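Local coordinates for protein peptidoglycan glycosyltransferase (Burkholderia ambifaria, PDB 5UY7) that belongs to the penicillin-binding proteins, the modelled part being a transpeptidase domain with the fold shared by serine beta-lactamases, at residues Tyr456-Ser462 against Phe481-Met487; Ala224-Val230 against Arg491-Ser497; Ile271-Phe275 against Leu393-Tyr397; Pro486-Ile492 against Thr523-Val529. All coordinates share one frame; numbering follows the deposited sequence.

Interaction 1. Residues Tyr456-Ser462 against Phe481-Met487. With SO4 (sulfate ion), chain B.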
loop_
_atom_site.group_PDB
_atom_site.type_symbol
_atom_site.label_atom_id
_atom_site.label_comp_id
_atom_site.label_asym_id
_atom_site.label_seq_id
_atom_site.Cartn_x
_atom_site.Cartn_y
_atom_site.Cartn_z
ATOM N N TYR A 456 6.713 11.763 13.832
ATOM C CA TYR A 456 7.116 10.405 13.479
ATOM C C TYR A 456 7.483 10.319 12.011
ATOM O O TYR A 456 6.743 10.804 11.153
ATOM C CB TYR A 456 5.993 9.403 13.770
ATOM C CG TYR A 456 5.689 9.279 15.234
ATOM C CD1 TYR A 456 6.410 8.402 16.035
ATOM C CD2 TYR A 456 4.704 10.058 15.829
ATOM C CE1 TYR A 456 6.149 8.289 17.372
ATOM C CE2 TYR A 456 4.434 9.958 17.186
ATOM C CZ TYR A 456 5.160 9.065 17.951
ATOM O OH TYR A 456 4.898 8.949 19.295
ATOM N N ARG A 457 8.599 9.655 11.726
ATOM C CA ARG A 457 8.884 9.266 10.355
ATOM C C ARG A 457 7.932 8.165 9.922
ATOM O O ARG A 457 7.854 7.121 10.577
ATOM C CB ARG A 457 10.326 8.786 10.240
ATOM C CG ARG A 457 11.327 9.901 10.505
ATOM C CD ARG A 457 12.727 9.345 10.631
ATOM N NE ARG A 457 13.095 8.537 9.469
ATOM C CZ ARG A 457 14.218 7.830 9.403
ATOM N NH1 ARG A 457 15.072 7.843 10.416
ATOM N NH2 ARG A 457 14.477 7.096 8.317
ATOM N N VAL A 458 7.214 8.393 8.819
ATOM C CA VAL A 458 6.275 7.419 8.269
ATOM C C VAL A 458 6.442 7.387 6.756
ATOM O O VAL A 458 7.109 8.234 6.161
ATOM C CB VAL A 458 4.807 7.730 8.636
ATOM C CG1 VAL A 458 4.640 7.878 10.152
ATOM C CG2 VAL A 458 4.317 8.971 7.878
ATOM N N GLY A 459 5.816 6.395 6.127
ATOM C CA GLY A 459 5.789 6.362 4.675
ATOM C C GLY A 459 4.657 5.477 4.214
ATOM O O GLY A 459 4.178 4.615 4.957
ATOM N N GLY A 460 4.237 5.696 2.974
ATOM C CA GLY A 460 3.147 4.918 2.417
ATOM C C GLY A 460 2.761 5.457 1.054
ATOM O O GLY A 460 3.446 6.314 0.490
ATOM N N LYS A 461 1.641 4.944 0.543
ATOM C CA LYS A 461 1.157 5.335 -0.775
ATOM C C LYS A 461 -0.352 5.479 -0.792
ATOM O O LYS A 461 -1.075 4.660 -0.212
ATOM C CB LYS A 461 1.534 4.306 -1.852
ATOM C CG LYS A 461 2.870 4.510 -2.491
ATOM C CD LYS A 461 2.989 5.852 -3.183
ATOM C CE LYS A 461 2.253 5.900 -4.499
ATOM N NZ LYS A 461 2.259 7.283 -5.014
ATOM N N SER A 462 -0.810 6.501 -1.505
ATOM C CA SER A 462 -2.220 6.679 -1.813
ATOM C C SER A 462 -2.552 6.011 -3.141
ATOM O O SER A 462 -1.685 5.805 -3.997
ATOM C CB SER A 462 -2.575 8.165 -1.885
ATOM O OG SER A 462 -1.968 8.770 -3.012
ATOM N N PHE A 481 -5.270 4.437 1.205
ATOM C CA PHE A 481 -3.877 4.698 1.549
ATOM C C PHE A 481 -3.345 3.536 2.374
ATOM O O PHE A 481 -4.025 3.070 3.289
ATOM C CB PHE A 481 -3.741 6.008 2.344
ATOM C CG PHE A 481 -2.320 6.472 2.508
ATOM C CD1 PHE A 481 -1.509 5.942 3.511
ATOM C CD2 PHE A 481 -1.794 7.447 1.668
ATOM C CE1 PHE A 481 -0.194 6.363 3.651
ATOM C CE2 PHE A 481 -0.483 7.870 1.806
ATOM C CZ PHE A 481 0.314 7.333 2.803
ATOM N N VAL A 482 -2.128 3.072 2.073
ATOM C CA VAL A 482 -1.485 2.053 2.901
ATOM C C VAL A 482 -0.083 2.528 3.260
ATOM O O VAL A 482 0.677 2.955 2.385
ATOM C CB VAL A 482 -1.428 0.684 2.200
ATOM C CG1 VAL A 482 -0.923 -0.370 3.178
ATOM C CG2 VAL A 482 -2.816 0.299 1.659
ATOM N N GLY A 483 0.264 2.438 4.538
ATOM C CA GLY A 483 1.565 2.904 4.967
ATOM C C GLY A 483 2.020 2.195 6.221
ATOM O O GLY A 483 1.400 1.232 6.666
ATOM N N MET A 484 3.137 2.670 6.781
ATOM C CA MET A 484 3.750 1.982 7.917
ATOM C C MET A 484 4.474 3.009 8.776
ATOM O O MET A 484 4.806 4.100 8.311
ATOM C CB MET A 484 4.707 0.885 7.429
ATOM C CG MET A 484 5.874 1.442 6.577
ATOM S SD MET A 484 6.769 0.189 5.625
ATOM C CE MET A 484 5.513 -0.203 4.387
ATOM N N ALA A 485 4.686 2.666 10.050
ATOM C CA ALA A 485 5.218 3.624 11.013
ATOM C C ALA A 485 5.819 2.865 12.184
ATOM O O ALA A 485 5.293 1.819 12.561
ATOM C CB ALA A 485 4.112 4.565 11.523
ATOM N N PRO A 486 6.896 3.367 12.791
ATOM C CA PRO A 486 7.692 4.522 12.383
ATOM C C PRO A 486 8.842 4.040 11.518
ATOM O O PRO A 486 9.308 2.920 11.703
ATOM C CB PRO A 486 8.199 5.084 13.712
ATOM C CG PRO A 486 8.360 3.873 14.580
ATOM C CD PRO A 486 7.329 2.854 14.106
ATOM N N MET A 487 9.304 4.860 10.618
ATOM C CA MET A 487 10.499 4.494 9.885
ATOM C C MET A 487 11.727 4.791 10.743
ATOM O O MET A 487 11.687 5.669 11.616
ATOM C CB MET A 487 10.559 5.274 8.577
ATOM C CG MET A 487 9.351 5.053 7.674
ATOM S SD MET A 487 9.300 3.371 7.017
ATOM C CE MET A 487 8.349 3.668 5.513
HETATM S S SO4 B . -3.345 8.813 -6.685
HETATM O O1 SO4 B . -3.763 8.422 -5.335
HETATM O O2 SO4 B . -2.241 9.760 -6.605
HETATM O O3 SO4 B . -4.483 9.440 -7.353
HETATM O O4 SO4 B . -2.923 7.671 -7.486
#
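Met487 N gives its hydrogen to Arg457 O over 2.7 Å, the shortest of five backbone bonds between 456-462 and 481-487. Beyond it runs an antiparallel ladder. Met484 N lies 2.9 Å from Gly459 O, whereas the return bond from Gly459 N to Met484 O is weak at 3.3 Å. Lys461 and Val482 bond to each other in both directions, Lys461 N standing 2.9 Å from Val482 O. At the far end, in one of the two modelled conformers, Ser462 OG donates to sulfate O1 at 3.0 Å; Ser270 OG holds the same ion, and Lys461 NZ bonds to Ser324 OG.

The packing follows the ladder. Phe481 turns CG anti to its amide nitrogen (chi1 -169°), which swings the ring over the neighbouring strand until Lys461 O sits 3.4 Å above one face, toward the rim. Gly460 CA and Gly483 CA come within 3.6 Å of each other beside this ring. Farther along, Val458 CG1 meets Ala485 CB, and the guanidinium of Arg457, salt-bridged to Glu439, lays one face over Met487 O.

Lys461 and Ser462 probably begin the K(S/T)G motif of penicillin-binding proteins; the sulfate, probably from the crystallisation liquor, is consistent with a place at this end of the hairpin that can accept an anion.

Interaction 2. Residues Ala224-Val230 against Arg491-Ser497; sequences AAMVVDV and RIVVAVS
The guanidinium of Arg491 offers its edge, not a face, toward Asp229: NE donates in the plane of the group to a water 2.9 Å away, and that water donates onward to Asp229 OD1 over 2.7 Å. A second water donates both to OD1 and to Arg491 O, so one carboxylate oxygen accepts two water bonds while Asp229 OD2 is taken by Thr232 OG1. Because the two side chains meet through water, Asp229 OD1 and Arg491 NE stay 4.6 Å apart, and any attraction between the charges is probably mediated by solvent. Extension of the aspartate, CG opposite its own amide nitrogen (chi1 180°), carries the carboxylate to this bridge. Beside it Val230 N bonds to Arg491 O at 2.9 Å.

From here the strands 222-229 and 492-499 run as neighbours in the five-stranded antiparallel sheet of the transpeptidase fold. Three pairs, Ala224 with Ser497, Met226 with Ala495 and Val228 with Val493, each exchange two backbone bonds; Val228 N lies 2.9 Å from Val493 O. Between them the non-hydrogen-bonded pairs turn Ala225, Val227, Val494, Val496 and Ile492 to the face covered by helix 509-526. There Val227 CG1 passes Ile492 CB at 4.0 Å, and Ala225 CB meets Val496 CG1 at 4.1 Å. The other face carries Met226 CG against Ala495 CB, also 4.1 Å, and is covered by helix 390-401, whose Ala394 touches Met226.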
loop_
_atom_site.group_PDB
_atom_site.type_symbol
_atom_site.label_atom_id
_atom_site.label_comp_id
_atom_site.label_asym_id
_atom_site.label_seq_id
_atom_site.Cartn_x
_atom_site.Cartn_y
_atom_site.Cartn_z
ATOM N N ALA A 224 -13.128 1.810 5.624
ATOM C CA ALA A 224 -12.481 0.633 6.185
ATOM C C ALA A 224 -11.108 1.028 6.704
ATOM O O ALA A 224 -10.443 1.895 6.136
ATOM C CB ALA A 224 -12.345 -0.480 5.149
ATOM N N ALA A 225 -10.690 0.387 7.793
ATOM C CA ALA A 225 -9.345 0.618 8.308
ATOM C C ALA A 225 -8.840 -0.638 8.988
ATOM O O ALA A 225 -9.600 -1.322 9.678
ATOM C CB ALA A 225 -9.324 1.779 9.306
ATOM N N MET A 226 -7.552 -0.942 8.815
ATOM C CA MET A 226 -6.995 -2.022 9.607
ATOM C C MET A 226 -5.562 -1.684 9.976
ATOM O O MET A 226 -4.884 -0.908 9.294
ATOM C CB MET A 226 -7.091 -3.396 8.912
ATOM C CG MET A 226 -6.285 -3.604 7.663
ATOM S SD MET A 226 -6.608 -5.255 6.964
ATOM C CE MET A 226 -5.561 -6.316 7.941
ATOM N N VAL A 227 -5.135 -2.247 11.096
ATOM C CA VAL A 227 -3.803 -2.028 11.647
ATOM C C VAL A 227 -3.195 -3.395 11.905
ATOM O O VAL A 227 -3.834 -4.253 12.526
ATOM C CB VAL A 227 -3.855 -1.199 12.944
ATOM C CG1 VAL A 227 -2.435 -0.947 13.476
ATOM C CG2 VAL A 227 -4.563 0.129 12.712
ATOM N N VAL A 228 -1.981 -3.614 11.399
ATOM C CA VAL A 228 -1.298 -4.897 11.515
ATOM C C VAL A 228 0.007 -4.692 12.272
ATOM O O VAL A 228 0.777 -3.775 11.961
ATOM C CB VAL A 228 -1.012 -5.513 10.132
ATOM C CG1 VAL A 228 -0.301 -6.856 10.301
ATOM C CG2 VAL A 228 -2.313 -5.691 9.339
ATOM N N ASP A 229 0.272 -5.564 13.241
ATOM C CA ASP A 229 1.573 -5.590 13.905
ATOM C C ASP A 229 2.619 -6.208 12.977
ATOM O O ASP A 229 2.499 -7.372 12.582
ATOM C CB ASP A 229 1.468 -6.381 15.211
ATOM C CG ASP A 229 2.789 -6.460 15.957
ATOM O OD1 ASP A 229 3.324 -5.407 16.340
ATOM O OD2 ASP A 229 3.294 -7.577 16.176
ATOM N N VAL A 230 3.656 -5.431 12.647
ATOM C CA VAL A 230 4.667 -5.875 11.684
ATOM C C VAL A 230 5.411 -7.109 12.186
ATOM O O VAL A 230 5.724 -8.021 11.409
ATOM C CB VAL A 230 5.635 -4.713 11.375
ATOM C CG1 VAL A 230 6.823 -5.189 10.556
ATOM C CG2 VAL A 230 4.890 -3.619 10.636
ATOM N N ARG A 491 6.695 -0.539 13.177
ATOM C CA ARG A 491 5.970 -1.386 14.108
ATOM C C ARG A 491 4.608 -1.797 13.583
ATOM O O ARG A 491 4.145 -2.909 13.884
ATOM C CB ARG A 491 5.791 -0.644 15.435
ATOM C CG ARG A 491 5.017 -1.422 16.471
ATOM C CD ARG A 491 5.531 -1.126 17.853
ATOM N NE ARG A 491 4.701 -1.765 18.862
ATOM C CZ ARG A 491 4.837 -1.557 20.163
ATOM N NH1 ARG A 491 5.773 -0.728 20.597
ATOM N NH2 ARG A 491 4.038 -2.176 21.022
ATOM N N ILE A 492 3.950 -0.927 12.815
ATOM C CA ILE A 492 2.609 -1.207 12.323
ATOM C C ILE A 492 2.517 -0.905 10.836
ATOM O O ILE A 492 3.259 -0.081 10.289
ATOM C CB ILE A 492 1.533 -0.401 13.086
ATOM C CG1 ILE A 492 1.751 1.108 12.888
ATOM C CG2 ILE A 492 1.532 -0.797 14.567
ATOM C CD1 ILE A 492 0.690 1.970 13.600
ATOM N N VAL A 493 1.601 -1.605 10.181
ATOM C CA VAL A 493 1.090 -1.229 8.873
ATOM C C VAL A 493 -0.331 -0.743 9.086
ATOM O O VAL A 493 -1.089 -1.366 9.836
ATOM C CB VAL A 493 1.127 -2.410 7.893
ATOM C CG1 VAL A 493 0.196 -2.151 6.711
ATOM C CG2 VAL A 493 2.554 -2.627 7.419
ATOM N N VAL A 494 -0.676 0.388 8.471
ATOM C CA VAL A 494 -2.019 0.954 8.560
ATOM C C VAL A 494 -2.582 1.068 7.156
ATOM O O VAL A 494 -1.951 1.665 6.278
ATOM C CB VAL A 494 -2.017 2.329 9.249
ATOM C CG1 VAL A 494 -3.420 2.943 9.224
ATOM C CG2 VAL A 494 -1.515 2.192 10.684
ATOM N N ALA A 495 -3.785 0.535 6.957
ATOM C CA ALA A 495 -4.447 0.555 5.660
ATOM C C ALA A 495 -5.821 1.171 5.841
ATOM O O ALA A 495 -6.574 0.748 6.720
ATOM C CB ALA A 495 -4.568 -0.862 5.078
ATOM N N VAL A 496 -6.142 2.173 5.020
ATOM C CA VAL A 496 -7.427 2.855 5.119
ATOM C C VAL A 496 -8.051 2.973 3.735
ATOM O O VAL A 496 -7.361 3.040 2.711
ATOM C CB VAL A 496 -7.300 4.254 5.768
ATOM C CG1 VAL A 496 -6.748 4.147 7.186
ATOM C CG2 VAL A 496 -6.427 5.172 4.915
ATOM N N SER A 497 -9.377 2.999 3.710
ATOM C CA SER A 497 -10.084 3.244 2.460
ATOM C C SER A 497 -11.379 3.977 2.759
ATOM O O SER A 497 -12.101 3.618 3.697
ATOM C CB SER A 497 -10.365 1.937 1.723
ATOM O OG SER A 497 -10.735 2.201 0.388
HETATM O O HOH W 1 5.753 -4.874 15.283
HETATM O O HOH W 2 2.493 -3.326 17.904
#

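Interaction 3. Residues Ile271-Phe275 against Leu393-Tyr397; sequences IMKPF and LARAY
Tyr397 and Ile271 make the tight half of this buried contact. The tyrosine hydroxyl donates to Ile271 O over 2.7 Å, lying in the carbonyl plane on a lone pair, while Ile271 CG2 presses against Tyr397 CE1 at 3.5 Å. The ring is held from a second direction by Phe275, which turns its edge to the tyrosine face in an offset edge-to-face pair, the centroids 5.2 Å apart and the planes at 84°. The adjoining CZ of the phenylalanine packs on Ala396 CB at 3.6 Å, and Ala396 O lies near the plane of the ring at its edge. Pro274 CG adds a contact 3.5 Å from Tyr397 OH.

The looser half involves Leu393. Its CD2 stands 3.9 Å from Ile271 CG2 and 4.1 Å from Met272 SD, where the doubly bent methionine chain crosses the leucine at about a right angle. No solvent side appears here: every touching residue is buried.

Lys273 leads away from helix 390-401, its NZ bonded to Ser270 OG, Asn326 OD1 and Ser324 O. The contact thus backs what is probably the SxxK motif at the start of helix 273-282, as in penicillin-binding proteins and serine beta-lactamases.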
loop_
_atom_site.group_PDB
_atom_site.type_symbol
_atom_site.label_atom_id
_atom_site.label_comp_id
_atom_site.label_asym_id
_atom_site.label_seq_id
_atom_site.Cartn_x
_atom_site.Cartn_y
_atom_site.Cartn_z
ATOM N N ILE A 271 -1.002 2.569 -5.290
ATOM C CA ILE A 271 -0.513 1.761 -4.174
ATOM C C ILE A 271 0.396 0.635 -4.647
ATOM O O ILE A 271 1.221 0.135 -3.869
ATOM C CB ILE A 271 -1.735 1.249 -3.377
ATOM C CG1 ILE A 271 -2.409 2.436 -2.684
ATOM C CG2 ILE A 271 -1.347 0.174 -2.370
ATOM C CD1 ILE A 271 -3.833 2.134 -2.197
ATOM N N MET A 272 0.301 0.249 -5.919
ATOM C CA MET A 272 1.174 -0.807 -6.420
ATOM C C MET A 272 2.542 -0.309 -6.860
ATOM O O MET A 272 3.428 -1.142 -7.076
ATOM C CB MET A 272 0.534 -1.531 -7.602
ATOM C CG MET A 272 -0.720 -2.303 -7.248
ATOM S SD MET A 272 -0.522 -3.455 -5.875
ATOM C CE MET A 272 0.690 -4.577 -6.578
ATOM N N LYS A 273 2.728 1.002 -7.032
ATOM C CA LYS A 273 3.995 1.483 -7.577
ATOM C C LYS A 273 5.193 1.048 -6.738
ATOM O O LYS A 273 6.231 0.691 -7.332
ATOM C CB LYS A 273 3.934 3.010 -7.747
ATOM C CG LYS A 273 2.988 3.420 -8.868
ATOM C CD LYS A 273 2.626 4.917 -8.865
ATOM C CE LYS A 273 1.768 5.216 -10.077
ATOM N NZ LYS A 273 1.068 6.559 -10.036
ATOM N N PRO A 274 5.129 1.012 -5.402
ATOM C CA PRO A 274 6.286 0.518 -4.642
ATOM C C PRO A 274 6.636 -0.929 -4.931
ATOM O O PRO A 274 7.802 -1.297 -4.765
ATOM C CB PRO A 274 5.849 0.705 -3.185
ATOM C CG PRO A 274 4.927 1.864 -3.253
ATOM C CD PRO A 274 4.142 1.645 -4.499
ATOM N N PHE A 275 5.672 -1.762 -5.337
ATOM C CA PHE A 275 6.003 -3.157 -5.625
ATOM C C PHE A 275 6.662 -3.298 -6.986
ATOM O O PHE A 275 7.554 -4.134 -7.160
ATOM C CB PHE A 275 4.754 -4.042 -5.533
ATOM C CG PHE A 275 4.221 -4.149 -4.137
ATOM C CD1 PHE A 275 4.919 -4.860 -3.174
ATOM C CD2 PHE A 275 3.048 -3.503 -3.772
ATOM C CE1 PHE A 275 4.456 -4.935 -1.864
ATOM C CE2 PHE A 275 2.578 -3.578 -2.464
ATOM C CZ PHE A 275 3.286 -4.299 -1.512
ATOM N N LEU A 393 -3.904 -5.737 0.449
ATOM C CA LEU A 393 -2.899 -4.675 0.381
ATOM C C LEU A 393 -2.190 -4.493 1.715
ATOM O O LEU A 393 -0.966 -4.303 1.756
ATOM C CB LEU A 393 -3.552 -3.361 -0.049
ATOM C CG LEU A 393 -4.020 -3.298 -1.508
ATOM C CD1 LEU A 393 -4.758 -1.980 -1.740
ATOM C CD2 LEU A 393 -2.834 -3.441 -2.467
ATOM N N ALA A 394 -2.938 -4.525 2.816
ATOM C CA ALA A 394 -2.307 -4.405 4.127
ATOM C C ALA A 394 -1.284 -5.515 4.328
ATOM O O ALA A 394 -0.148 -5.257 4.743
ATOM C CB ALA A 394 -3.362 -4.432 5.233
ATOM N N ARG A 395 -1.657 -6.754 3.992
ATOM C CA ARG A 395 -0.727 -7.873 4.124
ATOM C C ARG A 395 0.481 -7.695 3.215
ATOM O O ARG A 395 1.627 -7.907 3.638
ATOM C CB ARG A 395 -1.448 -9.188 3.818
ATOM C CG ARG A 395 -0.539 -10.405 3.810
ATOM C CD ARG A 395 -1.326 -11.687 3.545
ATOM N NE ARG A 395 -2.089 -11.615 2.301
ATOM C CZ ARG A 395 -2.953 -12.540 1.895
ATOM N NH1 ARG A 395 -3.173 -13.621 2.633
ATOM N NH2 ARG A 395 -3.599 -12.383 0.749
ATOM N N ALA A 396 0.243 -7.302 1.960
ATOM C CA ALA A 396 1.354 -7.098 1.031
ATOM C C ALA A 396 2.351 -6.072 1.562
ATOM O O ALA A 396 3.568 -6.260 1.433
ATOM C CB ALA A 396 0.820 -6.677 -0.340
ATOM N N TYR A 397 1.865 -4.988 2.183
ATOM C CA TYR A 397 2.796 -3.966 2.666
ATOM C C TYR A 397 3.630 -4.454 3.848
ATOM O O TYR A 397 4.683 -3.868 4.125
ATOM C CB TYR A 397 2.046 -2.666 3.007
ATOM C CG TYR A 397 2.044 -1.695 1.835
ATOM C CD1 TYR A 397 1.293 -1.958 0.690
ATOM C CD2 TYR A 397 2.826 -0.542 1.853
ATOM C CE1 TYR A 397 1.318 -1.099 -0.407
ATOM C CE2 TYR A 397 2.846 0.329 0.767
ATOM C CZ TYR A 397 2.084 0.045 -0.355
ATOM O OH TYR A 397 2.125 0.911 -1.434
#

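Interaction 4. Residues Pro486-Ile492 against Thr523-Val529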
loop_
_atom_site.group_PDB
_atom_site.type_symbol
_atom_site.label_atom_id
_atom_site.label_comp_id
_atom_site.label_asym_id
_atom_site.label_seq_id
_atom_site.Cartn_x
_atom_site.Cartn_y
_atom_site.Cartn_z
ATOM N N PRO A 486 6.896 3.367 12.791
ATOM C CA PRO A 486 7.692 4.522 12.383
ATOM C C PRO A 486 8.842 4.040 11.518
ATOM O O PRO A 486 9.308 2.920 11.703
ATOM C CB PRO A 486 8.199 5.084 13.712
ATOM C CG PRO A 486 8.360 3.873 14.580
ATOM C CD PRO A 486 7.329 2.854 14.106
ATOM N N MET A 487 9.304 4.860 10.618
ATOM C CA MET A 487 10.499 4.494 9.885
ATOM C C MET A 487 11.727 4.791 10.743
ATOM O O MET A 487 11.687 5.669 11.616
ATOM C CB MET A 487 10.559 5.274 8.577
ATOM C CG MET A 487 9.351 5.053 7.674
ATOM S SD MET A 487 9.300 3.371 7.017
ATOM C CE MET A 487 8.349 3.668 5.513
ATOM N N PRO A 488 12.849 4.088 10.508
ATOM C CA PRO A 488 13.055 3.118 9.423
ATOM C C PRO A 488 12.664 1.687 9.755
ATOM O O PRO A 488 12.732 0.834 8.864
ATOM C CB PRO A 488 14.551 3.186 9.201
ATOM C CG PRO A 488 15.076 3.380 10.586
ATOM C CD PRO A 488 14.087 4.304 11.274
ATOM N N ASN A 489 12.275 1.417 11.002
ATOM C CA ASN A 489 11.944 0.062 11.447
ATOM C C ASN A 489 10.496 0.041 11.921
ATOM O O ASN A 489 10.221 0.143 13.126
ATOM C CB ASN A 489 12.897 -0.399 12.546
ATOM C CG ASN A 489 14.332 -0.439 12.072
ATOM O OD1 ASN A 489 14.621 -0.939 10.983
ATOM N ND2 ASN A 489 15.232 0.114 12.868
ATOM N N PRO A 490 9.543 -0.122 11.010
ATOM C CA PRO A 490 8.144 0.083 11.396
ATOM C C PRO A 490 7.622 -0.982 12.338
ATOM O O PRO A 490 8.041 -2.148 12.322
ATOM C CB PRO A 490 7.384 0.064 10.063
ATOM C CG PRO A 490 8.336 -0.501 9.058
ATOM C CD PRO A 490 9.716 -0.253 9.551
ATOM N N ARG A 491 6.695 -0.539 13.177
ATOM C CA ARG A 491 5.970 -1.386 14.108
ATOM C C ARG A 491 4.608 -1.797 13.583
ATOM O O ARG A 491 4.145 -2.909 13.884
ATOM C CB ARG A 491 5.791 -0.644 15.435
ATOM C CG ARG A 491 5.017 -1.422 16.471
ATOM C CD ARG A 491 5.531 -1.126 17.853
ATOM N NE ARG A 491 4.701 -1.765 18.862
ATOM C CZ ARG A 491 4.837 -1.557 20.163
ATOM N NH1 ARG A 491 5.773 -0.728 20.597
ATOM N NH2 ARG A 491 4.038 -2.176 21.022
ATOM N N ILE A 492 3.950 -0.927 12.815
ATOM C CA ILE A 492 2.609 -1.207 12.323
ATOM C C ILE A 492 2.517 -0.905 10.836
ATOM O O ILE A 492 3.259 -0.081 10.289
ATOM C CB ILE A 492 1.533 -0.401 13.086
ATOM C CG1 ILE A 492 1.751 1.108 12.888
ATOM C CG2 ILE A 492 1.532 -0.797 14.567
ATOM C CD1 ILE A 492 0.690 1.970 13.600
ATOM N N THR A 523 -1.964 5.617 17.204
ATOM C CA THR A 523 -1.481 4.301 17.617
ATOM C C THR A 523 -0.058 4.378 18.156
ATOM O O THR A 523 0.238 3.775 19.195
ATOM C CB THR A 523 -1.570 3.314 16.448
ATOM O OG1 THR A 523 -2.940 3.189 16.055
ATOM C CG2 THR A 523 -1.042 1.939 16.858
ATOM N N MET A 524 0.839 5.106 17.471
ATOM C CA MET A 524 2.175 5.339 18.022
ATOM C C MET A 524 2.102 5.877 19.445
ATOM O O MET A 524 2.794 5.388 20.346
ATOM C CB MET A 524 2.961 6.330 17.160
ATOM C CG MET A 524 3.213 5.942 15.737
ATOM S SD MET A 524 4.519 4.734 15.566
ATOM C CE MET A 524 3.548 3.221 15.574
ATOM N N ARG A 525 1.295 6.919 19.661
ATOM C CA ARG A 525 1.217 7.507 20.990
ATOM C C ARG A 525 0.688 6.498 22.001
ATOM O O ARG A 525 1.208 6.402 23.116
ATOM C CB ARG A 525 0.341 8.763 20.972
ATOM C CG ARG A 525 1.037 9.989 20.382
ATOM C CD ARG A 525 0.125 11.225 20.447
ATOM N NE ARG A 525 -0.899 11.189 19.405
ATOM C CZ ARG A 525 -0.660 11.488 18.134
ATOM N NH1 ARG A 525 0.560 11.846 17.767
ATOM N NH2 ARG A 525 -1.632 11.428 17.235
ATOM N N ALA A 526 -0.339 5.729 21.625
ATOM C CA ALA A 526 -0.937 4.800 22.577
ATOM C C ALA A 526 0.032 3.690 22.959
ATOM O O ALA A 526 -0.039 3.163 24.080
ATOM C CB ALA A 526 -2.223 4.213 21.999
ATOM N N LEU A 527 0.947 3.345 22.061
ATOM C CA LEU A 527 1.948 2.307 22.288
ATOM C C LEU A 527 3.245 2.844 22.871
ATOM O O LEU A 527 4.212 2.083 22.990
ATOM C CB LEU A 527 2.251 1.579 20.980
ATOM C CG LEU A 527 1.052 0.829 20.412
ATOM C CD1 LEU A 527 1.430 0.166 19.105
ATOM C CD2 LEU A 527 0.519 -0.191 21.419
ATOM N N ASN A 528 3.287 4.128 23.235
ATOM C CA ASN A 528 4.474 4.759 23.823
ATOM C C ASN A 528 5.673 4.729 22.886
ATOM O O ASN A 528 6.819 4.705 23.345
ATOM C CB ASN A 528 4.851 4.120 25.164
ATOM C CG ASN A 528 3.754 4.232 26.191
ATOM O OD1 ASN A 528 3.112 5.278 26.333
ATOM N ND2 ASN A 528 3.552 3.158 26.954
ATOM N N VAL A 529 5.431 4.731 21.583
ATOM C CA VAL A 529 6.556 4.827 20.645
ATOM C C VAL A 529 7.151 6.223 20.746
ATOM O O VAL A 529 6.416 7.216 20.618
ATOM C CB VAL A 529 6.094 4.539 19.226
ATOM C CG1 VAL A 529 7.268 4.706 18.257
ATOM C CG2 VAL A 529 5.470 3.150 19.144
HETATM O O HOH W 3 6.747 1.090 22.695
HETATM O O HOH W 4 4.250 -0.684 23.462
#
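A Schellman motif ends helix 509-526: the last helical turn presents Met524 to Pro486 and Ile492 of the preceding strand connection, and the Schellman turn brings Leu527 and Val529 to Arg491 and Pro486. Asn528, with positive phi, is its C-prime residue; Val529 N returns to Met524 O over 3.0 Å, and Asn528 N bonds to Arg525 O.

Met524 does most of the apolar work. Bends at chi2 and chi3 (-77° and 93°) curl its thioether over the loop, putting SD 3.7 Å from Pro486 CD and CE 3.7 Å from Ile492 CD1. The same Ile492 methyl also meets Thr523 CG2 at 3.7 Å, while Val529 CG1 lies 3.9 Å from Pro486 CG.

The loop that receives the helix end is shaped by cis peptide bonds before Pro486 and Pro488, and Arg491 and Ile492 together face Ala485 as a classic beta bulge where strand 492-499 begins. On the more exposed side the Arg491 guanidinium meets both carbon and water: Leu527 CD1 sits 3.6 Å above one face of its plane, toward the rim, and two waters join the same group to the backbone. One accepts from Arg491 NH1 and donates to Leu527 O at 2.7 Å; the other accepts from NH2 and donates to that oxygen at 2.8 Å, giving the carbonyl beyond the helix end two water bonds.

Overall arrangement
Followed from the N terminus, interaction 2 opens first, at strand 222-229, and closes its long loop only at strand 492-499. Interaction 3 is nested inside that loop, joining helix 273-282 to helix 390-401, and closes before interaction 1 opens. Interaction 1, also nested there, forms the hairpin of strands 459-466 and 477-485. Interaction 4 starts on the hairpin's end, sharing Pro486 and Met487 with it, runs through strand 492-499 and closes at the end of helix 509-526; it crosses interaction 2, sharing Arg491 and Ile492. Interactions 1 and 2 thereby build adjacent parts of one sheet, while interaction 3 packs against it through Tyr397 and Ala394, and interaction 4 fastens the helix end beside it.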